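Local coordinates for protein N5-Carboxyaminoimidazole ribonucleotide synthetase (Staphylococcus aureus subsp. aureus, PDB 3ORQ) that catalyses the ATP-dependent carboxylation of 5-aminoimidazole ribonucleotide with bicarbonate to N5-carboxyaminoimidazole ribonucleotide, a step of purine biosynthesis, at residues L112-K115 against E116-S120; E216-Q220 against I221-T225; D232-A235 against E236-Q240; F259-S262 against N263-Y267; N363-E366 against Q367-A371. One frame throughout, in Å; residues are numbered along the deposited sequence.

Contact 1 (L112-K115 against E116-S120); sequences LTEK and ETLKS
E116 lays its chain across the side chain of L112 one turn back. Its CG rests 3.3 Å from L112 O, and its carboxylate oxygen OE2 lies 4.0 Å from methyl CD1 of L112, an oblique crossing of a leucine branch and an extended glutamate. L112 sends CG anti to its backbone nitrogen (chi1 176°), which carries the isobutyl end over to E116. At the next residue, T113 O is gripped twice from within T117: by the backbone N at 3.0 Å and by the hydroxyl OG1 at 2.8 Å. The two donors approach from opposite faces of the carbonyl plane, so the one acceptor serves both the helix bond and the threonine side chain. OG1 of T113 itself turns back to D110. This is the i to i+4 pattern of an alpha-helix, here the helix 111-120 in the ATP-grasp enzyme, one flank of which looks toward the nucleotide site. On that flank E114 OE2 accepts a hydrogen bond from the backbone N of I271, while K115, bent at its last torsion (chi4 -55°), forms a salt bridge with E186, whose other carboxylate oxygen, OE2, is hydrogen-bonded to ADP; the K115 side chain is about 6 Å from the bound ADP at nearest atoms. L118 packs its CG 3.1 Å from E114 O, and its side chain continues onto V268 and I271 of strand 266-272.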
# COMPACT_ATOMS: atom_id res chain seq x y z
N LEU A 112 14.02 -33.22 0.64
CA LEU A 112 14.08 -34.47 -0.14
C LEU A 112 12.83 -34.62 -1.00
O LEU A 112 12.91 -34.96 -2.18
CB LEU A 112 14.24 -35.69 0.76
CG LEU A 112 14.23 -37.07 0.08
CD1 LEU A 112 15.29 -37.18 -1.02
CD2 LEU A 112 14.40 -38.19 1.11
N THR A 113 11.67 -34.39 -0.39
CA THR A 113 10.40 -34.54 -1.11
C THR A 113 10.29 -33.48 -2.19
O THR A 113 9.80 -33.75 -3.29
CB THR A 113 9.21 -34.55 -0.12
OG1 THR A 113 9.37 -35.67 0.76
CG2 THR A 113 7.90 -34.70 -0.82
N GLU A 114 10.82 -32.30 -1.90
CA GLU A 114 10.85 -31.19 -2.84
C GLU A 114 11.70 -31.52 -4.07
O GLU A 114 11.28 -31.29 -5.21
CB GLU A 114 11.39 -29.95 -2.16
CG GLU A 114 11.60 -28.75 -3.07
CD GLU A 114 11.86 -27.46 -2.28
OE1 GLU A 114 12.58 -27.50 -1.26
OE2 GLU A 114 11.34 -26.40 -2.68
N LYS A 115 12.90 -32.05 -3.83
CA LYS A 115 13.79 -32.44 -4.91
C LYS A 115 13.20 -33.58 -5.73
O LYS A 115 13.19 -33.49 -6.96
CB LYS A 115 15.21 -32.77 -4.42
CG LYS A 115 16.03 -31.52 -4.09
CD LYS A 115 17.28 -31.84 -3.29
CE LYS A 115 17.82 -30.57 -2.59
NZ LYS A 115 18.07 -29.49 -3.58
N GLU A 116 12.68 -34.60 -5.07
CA GLU A 116 12.07 -35.75 -5.76
C GLU A 116 10.97 -35.28 -6.70
O GLU A 116 10.95 -35.64 -7.88
CB GLU A 116 11.49 -36.75 -4.76
CG GLU A 116 12.52 -37.67 -4.10
CD GLU A 116 11.90 -38.58 -3.03
OE1 GLU A 116 10.77 -38.28 -2.57
OE2 GLU A 116 12.54 -39.59 -2.65
N THR A 117 10.08 -34.43 -6.17
CA THR A 117 8.94 -33.96 -6.93
C THR A 117 9.39 -33.21 -8.18
O THR A 117 8.86 -33.43 -9.29
CB THR A 117 8.03 -33.04 -6.09
OG1 THR A 117 7.59 -33.74 -4.94
CG2 THR A 117 6.83 -32.59 -6.91
N LEU A 118 10.38 -32.34 -8.01
CA LEU A 118 10.89 -31.56 -9.13
C LEU A 118 11.44 -32.47 -10.25
O LEU A 118 11.08 -32.33 -11.42
CB LEU A 118 11.94 -30.57 -8.64
CG LEU A 118 11.55 -29.46 -7.65
CD1 LEU A 118 12.78 -28.61 -7.20
CD2 LEU A 118 10.45 -28.58 -8.25
N LYS A 119 12.27 -33.43 -9.87
CA LYS A 119 12.81 -34.37 -10.85
C LYS A 119 11.70 -35.17 -11.52
O LYS A 119 11.69 -35.35 -12.75
CB LYS A 119 13.80 -35.33 -10.20
CG LYS A 119 14.55 -36.19 -11.21
CD LYS A 119 15.63 -36.96 -10.49
CE LYS A 119 16.59 -37.66 -11.44
NZ LYS A 119 17.78 -38.11 -10.64
N SER A 120 10.77 -35.65 -10.71
CA SER A 120 9.61 -36.38 -11.21
C SER A 120 8.63 -35.53 -12.09
O SER A 120 7.87 -36.07 -12.89
CB SER A 120 8.90 -37.01 -10.02
OG SER A 120 7.85 -37.83 -10.46

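Contact 2 (E216-Q220 against I221-T225); sequences EHRNQ and ILFKT. With ADP (adenosine-5'-diphosphate), chain D.
E216 O accepts two backbone bonds, from F223 N at 2.9 Å and K224 N at 3.1 Å, the first in the carbonyl plane and the second tilted from it. Two residues facing one make a classic beta bulge, set in the hairpin of strands 207-218 and 221-227, whose type I' turn runs from R218 to I221. On the face carrying E216 and K224, the lysine chain bends at chi3 and chi4 to bring NZ 2.8 Å from E216 OE1, on the anti side of the carboxylate, in a salt bridge. The same OE1 is hydrogen-bonded to Y370 OH, and K224 NZ has a second acidic partner in E366; the lysine thus faces two carboxylates. R218 lies alongside F223: its CD sits 4.0 Å over the centre of the ring in a CH-pi contact, and the guanidinium is turned 23° from the ring plane. H217, by contrast, looks to the nucleotide. ADP O3' lies over one face of the imidazole, toward its rim, and L222 CD1 is on the opposite side; ADP O3' stands 3.1 Å from H217 CE1.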
# COMPACT_ATOMS: atom_id res chain seq x y z
N GLU A 216 20.88 -11.45 -5.69
CA GLU A 216 22.19 -11.65 -5.12
C GLU A 216 21.98 -11.95 -3.66
O GLU A 216 21.15 -11.28 -2.99
CB GLU A 216 23.08 -10.43 -5.31
CG GLU A 216 24.46 -10.65 -4.70
CD GLU A 216 25.40 -9.49 -4.90
OE1 GLU A 216 25.13 -8.61 -5.73
OE2 GLU A 216 26.42 -9.47 -4.21
N HIS A 217 22.71 -12.95 -3.17
CA HIS A 217 22.71 -13.30 -1.76
C HIS A 217 24.04 -12.87 -1.12
O HIS A 217 25.07 -12.76 -1.80
CB HIS A 217 22.49 -14.79 -1.53
CG HIS A 217 21.14 -15.28 -1.97
ND1 HIS A 217 20.84 -15.55 -3.29
CD2 HIS A 217 20.03 -15.60 -1.26
CE1 HIS A 217 19.59 -15.97 -3.37
NE2 HIS A 217 19.08 -16.02 -2.15
N ARG A 218 23.99 -12.62 0.19
CA ARG A 218 25.18 -12.36 0.97
C ARG A 218 25.10 -13.16 2.25
O ARG A 218 24.13 -13.03 3.02
CB ARG A 218 25.35 -10.87 1.27
CG ARG A 218 26.26 -10.16 0.28
CD ARG A 218 27.02 -9.00 0.95
NE ARG A 218 27.92 -8.35 0.00
CZ ARG A 218 28.28 -7.06 0.05
NH1 ARG A 218 27.80 -6.24 1.00
NH2 ARG A 218 29.11 -6.58 -0.88
N ASN A 219 26.09 -14.03 2.46
CA ASN A 219 26.08 -14.98 3.56
C ASN A 219 24.82 -15.83 3.50
O ASN A 219 24.22 -16.20 4.51
CB ASN A 219 26.23 -14.25 4.92
CG ASN A 219 27.51 -13.43 5.01
OD1 ASN A 219 28.58 -13.86 4.54
ND2 ASN A 219 27.42 -12.26 5.61
N GLN A 220 24.42 -16.13 2.26
CA GLN A 220 23.32 -17.05 1.97
C GLN A 220 21.94 -16.49 2.29
O GLN A 220 20.93 -17.19 2.19
CB GLN A 220 23.57 -18.44 2.58
CG GLN A 220 24.75 -19.19 1.91
CD GLN A 220 26.14 -18.69 2.36
OE1 GLN A 220 26.43 -18.63 3.57
NE2 GLN A 220 26.98 -18.30 1.40
N ILE A 221 21.91 -15.20 2.62
CA ILE A 221 20.67 -14.44 2.86
C ILE A 221 20.43 -13.51 1.70
O ILE A 221 21.34 -12.82 1.25
CB ILE A 221 20.79 -13.60 4.14
CG1 ILE A 221 21.28 -14.48 5.32
CG2 ILE A 221 19.49 -12.87 4.44
CD1 ILE A 221 21.70 -13.66 6.54
N LEU A 222 19.18 -13.44 1.21
CA LEU A 222 18.87 -12.52 0.12
C LEU A 222 19.34 -11.11 0.48
O LEU A 222 19.10 -10.64 1.56
CB LEU A 222 17.36 -12.53 -0.22
CG LEU A 222 16.97 -11.54 -1.33
CD1 LEU A 222 17.74 -11.82 -2.67
CD2 LEU A 222 15.46 -11.53 -1.57
N PHE A 223 20.04 -10.46 -0.45
CA PHE A 223 20.68 -9.18 -0.20
C PHE A 223 20.12 -8.15 -1.14
O PHE A 223 19.77 -7.06 -0.71
CB PHE A 223 22.16 -9.36 -0.50
CG PHE A 223 22.98 -8.11 -0.47
CD1 PHE A 223 23.04 -7.31 0.67
CD2 PHE A 223 23.83 -7.82 -1.55
CE1 PHE A 223 23.87 -6.19 0.71
CE2 PHE A 223 24.68 -6.71 -1.52
CZ PHE A 223 24.70 -5.89 -0.39
N LYS A 224 20.03 -8.50 -2.42
CA LYS A 224 19.68 -7.56 -3.48
C LYS A 224 18.86 -8.25 -4.55
O LYS A 224 19.21 -9.32 -4.98
CB LYS A 224 20.94 -6.96 -4.13
CG LYS A 224 20.66 -6.04 -5.32
CD LYS A 224 21.86 -5.21 -5.68
CE LYS A 224 23.13 -6.12 -5.73
NZ LYS A 224 23.18 -7.02 -6.95
N THR A 225 17.76 -7.62 -4.95
CA THR A 225 16.93 -8.10 -6.09
C THR A 225 16.84 -6.99 -7.09
O THR A 225 16.53 -5.84 -6.73
CB THR A 225 15.52 -8.49 -5.62
OG1 THR A 225 15.64 -9.58 -4.68
CG2 THR A 225 14.58 -8.84 -6.81
PB ADP D . 17.62 -21.46 1.92
O1B ADP D . 16.42 -22.35 1.70
O2B ADP D . 17.63 -20.08 1.32
O3B ADP D . 18.06 -21.47 3.36
PA ADP D . 18.97 -22.46 -0.38
O1A ADP D . 18.98 -23.95 -0.61
O2A ADP D . 17.97 -21.61 -1.12
O3A ADP D . 18.87 -22.18 1.22
O5' ADP D . 20.43 -21.84 -0.67
C5' ADP D . 20.77 -20.52 -0.28
C4' ADP D . 21.89 -20.02 -1.18
O4' ADP D . 23.05 -20.89 -1.09
C3' ADP D . 21.50 -19.99 -2.66
O3' ADP D . 20.85 -18.78 -3.06
C2' ADP D . 22.84 -20.15 -3.35
O2' ADP D . 23.44 -18.89 -3.58
C1' ADP D . 23.68 -20.98 -2.38
N9 ADP D . 23.54 -22.37 -2.87
C8 ADP D . 22.64 -23.27 -2.42
N7 ADP D . 22.72 -24.44 -3.09
C5 ADP D . 23.73 -24.28 -3.98
C6 ADP D . 24.37 -25.15 -5.01
N6 ADP D . 23.91 -26.42 -5.18
N1 ADP D . 25.38 -24.61 -5.73
C2 ADP D . 25.82 -23.34 -5.55
N3 ADP D . 25.28 -22.49 -4.64
C4 ADP D . 24.26 -22.92 -3.85

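Contact 3 (D232-A235 against E236-Q240); sequences DKTA and EAKEQ
The flat group of this contact is the carboxylate of E236, which K233 NZ meets on the syn side of OE1, 24° out of the carboxylate plane. The bond is 2.9 Å from K233 NZ to E236 OE1 and forms a salt bridge. The two side chains run side by side in the same direction: the lysine bends early (chi2 -61°) and is extended thereafter, while the glutamate is extended beyond CG, so the aliphatic CD of K233 also comes 3.6 Å from E236 OE1. NZ has a second acceptor in N264 O, which holds the ammonium between the carboxylate and a hairpin backbone. K233 occupies the N-cap position of helix 234-245, and its carbonyl opens the helical bonding, with A237 N 2.7 Å from K233 O. In the next two bonds K238 N meets T234 O at 2.8 Å and E239 N meets A235 O at 3.1 Å. T234 and K238 also lie side by side, with T234 CG2 touching K238 CE at 3.7 Å; anti to the backbone N of T234, the methyl lies alongside the lysine's extended chain. A237 CB lies 3.3 Å from K233 O and also touches residues of the sheet. The helix thus lies on the large antiparallel sheet of the ATP-grasp region: K233, T234 and A237 touch L212 of strand 207-218, A237 and K238 meet L197 of strand 191-201, A237 and Q240 reach F258 of strand 252-261, and E236 and Q240 contact L266 of strand 266-272.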
# COMPACT_ATOMS: atom_id res chain seq x y z
N ASP A 232 18.23 -13.07 -19.83
CA ASP A 232 16.96 -13.48 -20.41
C ASP A 232 16.67 -14.95 -20.16
O ASP A 232 17.18 -15.81 -20.87
CB ASP A 232 16.95 -13.17 -21.91
CG ASP A 232 15.63 -13.51 -22.56
OD1 ASP A 232 14.56 -13.38 -21.90
OD2 ASP A 232 15.66 -13.89 -23.76
N LYS A 233 15.86 -15.24 -19.15
CA LYS A 233 15.48 -16.61 -18.83
C LYS A 233 13.98 -16.78 -18.61
O LYS A 233 13.52 -17.87 -18.25
CB LYS A 233 16.27 -17.11 -17.61
CG LYS A 233 17.74 -17.53 -17.87
CD LYS A 233 17.79 -18.69 -18.88
CE LYS A 233 19.22 -19.20 -19.06
NZ LYS A 233 19.25 -20.39 -19.96
N THR A 234 13.22 -15.71 -18.84
CA THR A 234 11.76 -15.71 -18.60
C THR A 234 11.07 -16.92 -19.22
O THR A 234 10.41 -17.71 -18.52
CB THR A 234 11.11 -14.41 -19.12
OG1 THR A 234 11.64 -13.31 -18.40
CG2 THR A 234 9.62 -14.43 -18.97
N ALA A 235 11.23 -17.08 -20.53
CA ALA A 235 10.57 -18.15 -21.24
C ALA A 235 10.95 -19.54 -20.67
O ALA A 235 10.08 -20.39 -20.45
CB ALA A 235 10.86 -18.05 -22.78
N GLU A 236 12.24 -19.77 -20.43
CA GLU A 236 12.65 -21.08 -19.90
C GLU A 236 12.14 -21.28 -18.45
O GLU A 236 11.70 -22.37 -18.04
CB GLU A 236 14.16 -21.26 -20.02
CG GLU A 236 14.64 -22.67 -19.67
CD GLU A 236 16.16 -22.87 -19.82
OE1 GLU A 236 16.87 -21.93 -20.27
OE2 GLU A 236 16.65 -23.97 -19.50
N ALA A 237 12.17 -20.19 -17.69
CA ALA A 237 11.61 -20.19 -16.35
C ALA A 237 10.12 -20.52 -16.37
O ALA A 237 9.64 -21.28 -15.55
CB ALA A 237 11.89 -18.86 -15.61
N LYS A 238 9.40 -20.01 -17.35
CA LYS A 238 7.97 -20.33 -17.39
C LYS A 238 7.73 -21.80 -17.71
O LYS A 238 6.84 -22.44 -17.14
CB LYS A 238 7.20 -19.44 -18.34
CG LYS A 238 7.03 -18.04 -17.81
CD LYS A 238 6.26 -17.17 -18.85
CE LYS A 238 6.23 -15.71 -18.42
NZ LYS A 238 5.40 -14.86 -19.33
N GLU A 239 8.56 -22.35 -18.60
CA GLU A 239 8.43 -23.75 -18.99
C GLU A 239 8.58 -24.62 -17.76
O GLU A 239 7.85 -25.60 -17.61
CB GLU A 239 9.47 -24.15 -20.06
CG GLU A 239 9.23 -23.55 -21.47
CD GLU A 239 10.45 -23.69 -22.45
OE1 GLU A 239 11.57 -24.05 -22.03
OE2 GLU A 239 10.28 -23.43 -23.66
N GLN A 240 9.53 -24.29 -16.88
CA GLN A 240 9.71 -25.08 -15.69
C GLN A 240 8.50 -24.97 -14.77
O GLN A 240 8.06 -25.96 -14.19
CB GLN A 240 10.99 -24.70 -14.97
CG GLN A 240 12.22 -24.78 -15.85
CD GLN A 240 12.54 -26.22 -16.26
OE1 GLN A 240 12.83 -27.06 -15.40
NE2 GLN A 240 12.44 -26.52 -17.57

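Contact 4 (F259-S262 against N263-Y267); sequences FIDS and NNQLY. With ADP (adenosine-5'-diphosphate), chain D.
F259 N and F259 O are both satisfied by Y267, the N donating to Y267 O at 2.8 Å and the O accepting from Y267 N at 2.9 Å. This hydrogen-bonded antiparallel pair belongs to the beta hairpin of strands 252-261 and 266-272, which closes through a type I turn from D261 to N264. Next toward the turn, D261 N donates to Q265 O at 2.8 Å, while N264 N gives only a weak bond to D261 O. Q265 O also receives a CA-H contact from I260. The polar end of N264 is met by K192, whose NZ bonds OD1, and the N264 carbonyl has its partner in K233. The D261 carboxylate lies at the edge of the Y267 ring, its plane turned 53° from the ring, with OD1 3.2 Å from Y267 CE1. Q265 NE2 makes a weak bond to Y267 OH. On the other face of the hairpin, I260 CG2 packs against L266 CD1 at 4.0 Å. F259 CG stands anti to the carbonyl carbon (chi1 -62°), and the ring reaches the adenine, F259 CZ lying 3.6 Å from ADP N7.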
# COMPACT_ATOMS: atom_id res chain seq x y z
N PHE A 259 18.86 -21.51 -10.34
CA PHE A 259 20.27 -21.25 -10.54
C PHE A 259 20.58 -21.17 -12.04
O PHE A 259 20.05 -21.93 -12.85
CB PHE A 259 21.12 -22.38 -9.92
CG PHE A 259 20.98 -22.51 -8.45
CD1 PHE A 259 20.67 -21.41 -7.65
CD2 PHE A 259 21.16 -23.75 -7.84
CE1 PHE A 259 20.54 -21.53 -6.25
CE2 PHE A 259 21.03 -23.89 -6.44
CZ PHE A 259 20.74 -22.76 -5.64
N ILE A 260 21.45 -20.25 -12.42
CA ILE A 260 22.04 -20.38 -13.74
C ILE A 260 23.58 -20.64 -13.67
O ILE A 260 24.32 -19.89 -13.02
CB ILE A 260 21.64 -19.24 -14.69
CG1 ILE A 260 22.81 -18.32 -14.94
CG2 ILE A 260 20.28 -18.49 -14.28
CD1 ILE A 260 23.32 -18.45 -16.34
N ASP A 261 24.02 -21.72 -14.33
CA ASP A 261 25.45 -22.14 -14.48
C ASP A 261 26.46 -21.10 -14.87
O ASP A 261 26.12 -20.05 -15.39
CB ASP A 261 25.56 -23.20 -15.62
CG ASP A 261 25.66 -24.58 -15.09
OD1 ASP A 261 25.50 -24.75 -13.85
OD2 ASP A 261 25.92 -25.50 -15.88
N SER A 262 27.74 -21.45 -14.71
CA SER A 262 28.83 -20.78 -15.43
C SER A 262 28.63 -20.92 -16.95
O SER A 262 29.11 -20.10 -17.73
CB SER A 262 30.17 -21.36 -15.02
OG SER A 262 30.19 -22.76 -15.23
N ASN A 263 27.88 -21.96 -17.33
CA ASN A 263 27.57 -22.26 -18.73
C ASN A 263 26.15 -21.91 -19.19
O ASN A 263 25.65 -22.46 -20.17
CB ASN A 263 27.88 -23.72 -19.03
CG ASN A 263 29.28 -23.91 -19.54
OD1 ASN A 263 29.51 -23.94 -20.75
ND2 ASN A 263 30.25 -23.98 -18.62
N ASN A 264 25.51 -20.99 -18.47
CA ASN A 264 24.17 -20.49 -18.80
C ASN A 264 23.05 -21.53 -18.71
O ASN A 264 21.98 -21.34 -19.28
CB ASN A 264 24.16 -19.80 -20.16
CG ASN A 264 23.63 -18.39 -20.10
OD1 ASN A 264 24.13 -17.57 -19.32
ND2 ASN A 264 22.64 -18.09 -20.94
N GLN A 265 23.31 -22.61 -17.99
CA GLN A 265 22.31 -23.65 -17.75
C GLN A 265 21.37 -23.37 -16.55
O GLN A 265 21.84 -23.05 -15.44
CB GLN A 265 23.00 -24.98 -17.53
CG GLN A 265 22.10 -26.17 -17.58
CD GLN A 265 22.78 -27.33 -18.26
OE1 GLN A 265 22.90 -27.35 -19.49
NE2 GLN A 265 23.25 -28.30 -17.47
N LEU A 266 20.07 -23.54 -16.78
CA LEU A 266 19.02 -23.26 -15.78
C LEU A 266 18.71 -24.49 -14.96
O LEU A 266 18.42 -25.54 -15.52
CB LEU A 266 17.73 -22.76 -16.45
CG LEU A 266 16.63 -22.12 -15.57
CD1 LEU A 266 17.09 -20.76 -15.05
CD2 LEU A 266 15.25 -21.98 -16.24
N TYR A 267 18.77 -24.36 -13.64
CA TYR A 267 18.22 -25.39 -12.75
C TYR A 267 17.18 -24.77 -11.80
O TYR A 267 17.37 -23.64 -11.30
CB TYR A 267 19.29 -26.05 -11.88
CG TYR A 267 20.56 -26.60 -12.55
CD1 TYR A 267 21.49 -25.75 -13.14
CD2 TYR A 267 20.85 -27.96 -12.50
CE1 TYR A 267 22.64 -26.24 -13.68
CE2 TYR A 267 22.01 -28.45 -13.03
CZ TYR A 267 22.90 -27.58 -13.62
OH TYR A 267 24.06 -28.07 -14.18
PB ADP D . 17.62 -21.46 1.92
O1B ADP D . 16.42 -22.35 1.70
O2B ADP D . 17.63 -20.08 1.32
O3B ADP D . 18.06 -21.47 3.36
PA ADP D . 18.97 -22.46 -0.38
O1A ADP D . 18.98 -23.95 -0.61
O2A ADP D . 17.97 -21.61 -1.12
O3A ADP D . 18.87 -22.18 1.22
O5' ADP D . 20.43 -21.84 -0.67
C5' ADP D . 20.77 -20.52 -0.28
C4' ADP D . 21.89 -20.02 -1.18
O4' ADP D . 23.05 -20.89 -1.09
C3' ADP D . 21.50 -19.99 -2.66
O3' ADP D . 20.85 -18.78 -3.06
C2' ADP D . 22.84 -20.15 -3.35
O2' ADP D . 23.44 -18.89 -3.58
C1' ADP D . 23.68 -20.98 -2.38
N9 ADP D . 23.54 -22.37 -2.87
C8 ADP D . 22.64 -23.27 -2.42
N7 ADP D . 22.72 -24.44 -3.09
C5 ADP D . 23.73 -24.28 -3.98
C6 ADP D . 24.37 -25.15 -5.01
N6 ADP D . 23.91 -26.42 -5.18
N1 ADP D . 25.38 -24.61 -5.73
C2 ADP D . 25.82 -23.34 -5.55
N3 ADP D . 25.28 -22.49 -4.64
C4 ADP D . 24.26 -22.92 -3.85

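Contact 5 (N363-E366 against Q367-A371); sequences NQTE and QDMYA
E366 lies side by side with Y370, pointing the same way, on the alpha-helix 362-372 near the C-terminus of the chain. E366 CG lies anti to the backbone N (chi1 -176°), and the chain stays extended to the carboxylate, so that CG comes 3.7 Å from Y370 CE2. Carboxylate and phenol planes are only 26° apart, and E366 OE1 is 3.5 Å from Y370 OH. Behind them the helix is held by its regular i to i+4 bond, Y370 N to E366 O at 3.0 Å. The polar ends have their main partners in other parts of the fold: K224 and R230 for E366 OE1, E216 for the Y370 hydroxyl. The two salt bridges would probably favour the ionised form of E366. Q367 comes back over the preceding turn, its CB 3.2 Å from Q364 O and its CG 3.7 Å from N363 O, while its OE1 lies at the edge of the Y370 ring, in the ring plane. Q364 folds across the helix surface to D368, crossing it at about a right angle, and its NE2 donates a hydrogen bond of 2.9 Å to D368 OD1; the amide approaches from above the carboxylate plane, 41° out of it. T365 is buried on the flank that faces the sheet, where it and the selenomethionine M369 lie against V314 of strand 313-319. Its OG1 is hydrogen-bonded to T359 OG1, and its carbonyl O accepts from M369 N at 3.0 Å. Along the same flank T365 CG2 is 4.2 Å from M369 CG.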
# COMPACT_ATOMS: atom_id res chain seq x y z
N ASN A 363 22.03 -0.45 -13.40
CA ASN A 363 23.45 -0.76 -13.21
C ASN A 363 24.15 0.26 -12.32
O ASN A 363 24.92 -0.11 -11.45
CB ASN A 363 24.16 -0.99 -14.53
CG ASN A 363 23.69 -2.28 -15.22
OD1 ASN A 363 22.90 -3.04 -14.66
ND2 ASN A 363 24.15 -2.52 -16.42
N GLN A 364 23.80 1.53 -12.50
CA GLN A 364 24.30 2.58 -11.65
C GLN A 364 23.76 2.47 -10.23
O GLN A 364 24.55 2.44 -9.26
CB GLN A 364 23.94 3.94 -12.22
CG GLN A 364 24.49 5.08 -11.37
CD GLN A 364 26.01 5.04 -11.25
OE1 GLN A 364 26.72 5.32 -12.21
NE2 GLN A 364 26.50 4.68 -10.08
N THR A 365 22.43 2.41 -10.09
CA THR A 365 21.83 2.20 -8.78
C THR A 365 22.48 1.02 -8.05
O THR A 365 22.74 1.10 -6.85
CB THR A 365 20.33 1.93 -8.86
OG1 THR A 365 19.67 3.09 -9.41
CG2 THR A 365 19.78 1.60 -7.46
N GLU A 366 22.74 -0.06 -8.78
CA GLU A 366 23.40 -1.22 -8.19
C GLU A 366 24.75 -0.83 -7.56
O GLU A 366 25.04 -1.23 -6.43
CB GLU A 366 23.62 -2.35 -9.21
CG GLU A 366 24.23 -3.58 -8.56
CD GLU A 366 24.55 -4.68 -9.54
OE1 GLU A 366 24.20 -5.84 -9.24
OE2 GLU A 366 25.17 -4.40 -10.58
N GLN A 367 25.53 -0.03 -8.29
CA GLN A 367 26.82 0.47 -7.78
C GLN A 367 26.61 1.28 -6.53
O GLN A 367 27.28 1.04 -5.52
CB GLN A 367 27.55 1.34 -8.82
CG GLN A 367 28.24 0.56 -9.93
CD GLN A 367 29.10 -0.58 -9.39
OE1 GLN A 367 28.85 -1.74 -9.68
NE2 GLN A 367 30.10 -0.25 -8.57
N ASP A 368 25.68 2.24 -6.61
CA ASP A 368 25.33 3.12 -5.49
C ASP A 368 25.10 2.33 -4.21
O ASP A 368 25.61 2.71 -3.16
CB ASP A 368 24.07 3.93 -5.81
CG ASP A 368 24.27 4.93 -6.95
OD1 ASP A 368 25.42 5.08 -7.41
OD2 ASP A 368 23.26 5.57 -7.37
N MSE A 369 24.34 1.24 -4.33
CA MSE A 369 23.99 0.36 -3.21
C MSE A 369 25.20 -0.46 -2.71
O MSE A 369 25.32 -0.71 -1.51
CB MSE A 369 22.84 -0.60 -3.61
CG MSE A 369 21.46 0.05 -3.92
SE MSE A 369 20.93 1.15 -2.43
CE MSE A 369 21.35 2.92 -3.11
N TYR A 370 26.07 -0.91 -3.60
CA TYR A 370 27.26 -1.65 -3.17
C TYR A 370 28.09 -0.79 -2.23
O TYR A 370 28.50 -1.22 -1.15
CB TYR A 370 28.12 -2.07 -4.34
CG TYR A 370 27.70 -3.35 -5.01
CD1 TYR A 370 27.27 -4.45 -4.27
CD2 TYR A 370 27.75 -3.46 -6.40
CE1 TYR A 370 26.89 -5.63 -4.88
CE2 TYR A 370 27.38 -4.65 -7.04
CZ TYR A 370 26.95 -5.73 -6.27
OH TYR A 370 26.59 -6.89 -6.88
N ALA A 371 28.31 0.46 -2.64
CA ALA A 371 29.05 1.42 -1.85
C ALA A 371 28.31 1.72 -0.54
O ALA A 371 28.93 1.90 0.50
CB ALA A 371 29.27 2.69 -2.64

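Contacts 2 and 4 are hairpins of one antiparallel sheet and both touch ADP, H217 at the ribose and F259 at the adenine; the centres of the two contacts are about 18 Å apart. Contact 3 lies on the same sheet and meets contact 4 with K233 NZ 3.0 Å from N264 O, their centres about 12 Å apart. Contact 5 adjoins contact 2 from the side away from the nucleotide, K224 NZ and E366 OE1 being 2.8 Å apart; its Y370 side chain is about 13 Å from ADP at nearest atoms. Contact 1 touches none of the others, coming within about 7 Å of contacts 3 and 4, but its E114 side chain is about 9 Å from the magnesium ion, both at nearest atoms.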